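Local coordinates for protein SusD homolog (Bacteroides thetaiotaomicron VPI-5482, PDB 3IV0) that probably binds glycans at the outer membrane as a SusD-family protein, although its own ligand and function have not been established, at residues D49-P54 with A69-G74. Numbering follows the deposited sequence.
Sequences DMRCAP and ANNDMG
M73, a selenomethionine, lies over one face of the R51 guanidinium, its CE 3.8 Å above the plane and offset toward the rim, while M73 CG comes within 3.5 Å of R51 NH2. Bends at chi2 and chi3 fold the selenoether back across the flat group. The same guanidinium meets N71 with its edge: R51 NE and NH2 both donate to N71 OD1, at 2.9 and 2.8 Å, in a side-on grip on a single oxygen. The NH2 bond lies in the carbonyl plane and meets a lone pair of OD1, whereas NE approaches tilted from that plane by 28°. R51 gets there with CG anti to the backbone N (chi1 -169°) and the chain extended as far as NE. In the largely helical SusD fold, segment 49-54 carries the chain out of helix 43-50 toward strand 55-57 through a type II beta turn from M50 to A53, while 69-74 links helix 63-69 to helix 73-79, N71, with positive phi, closing the first of these in a Schellman motif. Where the two backbones come nearest, at C52 and A69, C52 CA makes a CH...O contact of 3.4 Å with A69 O, and A69 CB packs on A53 O at 3.5 Å. C52 SG also rests on N71 CB. From farther along the chain, T460 O takes a hydrogen bond from R51 NH2, W461 adds a cation-pi contact to R51, and A458 O accepts from N71 ND2, fixing the amide's orientation. A leucine in place of R51 would probably leave N71 OD1 without both of these donors and M73 without the flat surface it covers.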
ATOM      1  N   ASP A  49      -5.070   6.579  -0.819  1.00 10.87           N
ATOM      2  CA  ASP A  49      -5.309   7.391  -2.025  1.00 10.17           C
ATOM      3  C   ASP A  49      -6.030   8.709  -1.711  1.00 11.59           C
ATOM      4  O   ASP A  49      -5.677   9.749  -2.254  1.00 11.91           O
ATOM      5  CB  ASP A  49      -6.151   6.607  -3.003  1.00 11.43           C
ATOM      6  CG  ASP A  49      -5.481   5.382  -3.482  1.00 11.59           C
ATOM      7  OD1 ASP A  49      -4.354   5.497  -3.995  1.00 12.83           O
ATOM      8  OD2 ASP A  49      -6.103   4.294  -3.396  1.00 13.41           O
HETATM    9  N   MSE A  50      -7.067   8.667  -0.899  1.00 10.49           N
HETATM   10  CA  MSE A  50      -8.046   9.758  -0.814  1.00 11.75           C
HETATM   11  C   MSE A  50      -7.691  10.826   0.217  1.00 11.76           C
HETATM   12  O   MSE A  50      -8.014  12.013   0.043  1.00 12.41           O
HETATM   13  CB  MSE A  50      -9.417   9.150  -0.519  1.00 11.71           C
HETATM   14  CG  MSE A  50      -9.964   8.257  -1.661  1.00 12.19           C
HETATM   15 SE   MSE A  50     -11.599   7.443  -1.175  0.75 11.25          SE
HETATM   16  CE  MSE A  50     -12.773   8.957  -1.339  1.00 13.54           C
ATOM     17  N   ARG A  51      -7.048  10.441   1.297  1.00 11.48           N
ATOM     18  CA  ARG A  51      -6.811  11.334   2.406  1.00 11.96           C
ATOM     19  C   ARG A  51      -5.825  12.417   2.010  1.00 12.47           C
ATOM     20  O   ARG A  51      -4.743  12.139   1.484  1.00 11.30           O
ATOM     21  CB  ARG A  51      -6.272  10.563   3.593  1.00 11.44           C
ATOM     22  CG  ARG A  51      -6.256  11.375   4.852  1.00 12.95           C
ATOM     23  CD  ARG A  51      -5.906  10.518   6.046  1.00 11.81           C
ATOM     24  NE  ARG A  51      -5.850  11.295   7.279  1.00  9.82           N
ATOM     25  CZ  ARG A  51      -5.543  10.790   8.451  1.00 10.28           C
ATOM     26  NH1 ARG A  51      -5.227   9.508   8.564  1.00 10.99           N
ATOM     27  NH2 ARG A  51      -5.491  11.547   9.509  1.00 11.71           N
ATOM     28  N   CYS A  52      -6.207  13.682   2.232  1.00 11.59           N
ATOM     29  CA  CYS A  52      -5.418  14.859   1.835  1.00 11.54           C
ATOM     30  C   CYS A  52      -5.181  14.952   0.336  1.00 11.73           C
ATOM     31  O   CYS A  52      -4.282  15.669  -0.088  1.00 12.89           O
ATOM     32  CB  CYS A  52      -4.091  14.953   2.602  1.00 13.52           C
ATOM     33  SG  CYS A  52      -4.313  15.093   4.389  1.00 14.04           S
ATOM     34  N   ALA A  53      -5.947  14.206  -0.477  1.00 11.09           N
ATOM     35  CA  ALA A  53      -5.869  14.294  -1.916  1.00 10.67           C
ATOM     36  C   ALA A  53      -6.773  15.442  -2.421  1.00 11.90           C
ATOM     37  O   ALA A  53      -7.830  15.695  -1.821  1.00 12.45           O
ATOM     38  CB  ALA A  53      -6.304  12.967  -2.549  1.00 12.87           C
ATOM     39  N   PRO A  54      -6.359  16.098  -3.502  1.00 12.86           N
ATOM     40  CA  PRO A  54      -7.149  17.200  -4.091  1.00 13.94           C
ATOM     41  C   PRO A  54      -8.289  16.651  -4.954  1.00 14.80           C
ATOM     42  O   PRO A  54      -8.294  16.774  -6.188  1.00 16.30           O
ATOM     43  CB  PRO A  54      -6.107  17.958  -4.887  1.00 16.24           C
ATOM     44  CG  PRO A  54      -5.172  16.933  -5.343  1.00 14.94           C
ATOM     45  CD  PRO A  54      -5.084  15.916  -4.206  1.00 14.86           C
ATOM     46  N   ALA A  69     -10.474  14.365   2.057  1.00 13.05           N
ATOM     47  CA  ALA A  69      -9.696  15.401   1.382  1.00 13.02           C
ATOM     48  C   ALA A  69      -9.163  16.442   2.344  1.00 13.07           C
ATOM     49  O   ALA A  69      -8.062  16.959   2.164  1.00 13.83           O
ATOM     50  CB  ALA A  69     -10.556  16.102   0.311  1.00 14.42           C
ATOM     51  N   ASN A  70      -9.977  16.759   3.336  1.00 13.10           N
ATOM     52  CA  ASN A  70      -9.714  17.827   4.293  1.00 14.51           C
ATOM     53  C   ASN A  70      -9.134  17.371   5.602  1.00 13.65           C
ATOM     54  O   ASN A  70      -8.950  18.162   6.529  1.00 13.98           O
ATOM     55  CB  ASN A  70     -11.009  18.584   4.576  1.00 15.15           C
ATOM     56  CG  ASN A  70     -11.541  19.325   3.368  1.00 17.83           C
ATOM     57  OD1 ASN A  70     -10.779  19.750   2.498  1.00 21.71           O
ATOM     58  ND2 ASN A  70     -12.866  19.473   3.310  1.00 21.78           N
ATOM     59  N   ASN A  71      -8.856  16.067   5.725  1.00 12.66           N
ATOM     60  CA  ASN A  71      -8.369  15.522   6.983  1.00 12.25           C
ATOM     61  C   ASN A  71      -9.306  15.799   8.161  1.00 12.39           C
ATOM     62  O   ASN A  71      -8.859  15.882   9.310  1.00 14.32           O
ATOM     63  CB  ASN A  71      -6.928  15.988   7.270  1.00 11.51           C
ATOM     64  CG  ASN A  71      -6.236  15.145   8.320  1.00 12.78           C
ATOM     65  OD1 ASN A  71      -6.397  13.912   8.322  1.00 14.16           O
ATOM     66  ND2 ASN A  71      -5.523  15.771   9.247  1.00 12.82           N
ATOM     67  N   ASP A  72     -10.616  15.835   7.875  1.00 13.06           N
ATOM     68  CA  ASP A  72     -11.639  16.054   8.888  1.00 15.34           C
ATOM     69  C   ASP A  72     -12.077  14.708   9.434  1.00 15.08           C
ATOM     70  O   ASP A  72     -13.243  14.287   9.268  1.00 14.67           O
ATOM     71  CB  ASP A  72     -12.826  16.805   8.255  1.00 14.82           C
ATOM     72  CG  ASP A  72     -13.729  17.531   9.278  1.00 23.05           C
ATOM     73  OD1 ASP A  72     -13.691  17.312  10.518  1.00 25.81           O
ATOM     74  OD2 ASP A  72     -14.555  18.335   8.771  1.00 33.14           O
HETATM   75  N   MSE A  73     -11.144  14.037  10.118  1.00 14.20           N
HETATM   76  CA  MSE A  73     -11.366  12.652  10.458  1.00 14.95           C
HETATM   77  C   MSE A  73     -12.344  12.547  11.606  1.00 15.71           C
HETATM   78  O   MSE A  73     -13.034  11.518  11.766  1.00 17.17           O
HETATM   79  CB  MSE A  73     -10.023  11.938  10.764  1.00 14.29           C
HETATM   80  CG  MSE A  73      -8.968  12.126   9.748  1.00 16.55           C
HETATM   81 SE   MSE A  73      -9.574  11.479   7.972  0.75 14.07          SE
HETATM   82  CE  MSE A  73      -9.277   9.589   8.306  1.00 13.41           C
ATOM     83  N   GLY A  74     -12.453  13.578  12.430  1.00 16.02           N
ATOM     84  CA  GLY A  74     -13.432  13.584  13.493  1.00 15.42           C
ATOM     85  C   GLY A  74     -14.850  13.669  12.937  1.00 15.98           C
ATOM     86  O   GLY A  74     -15.780  13.028  13.454  1.00 17.58           O
TER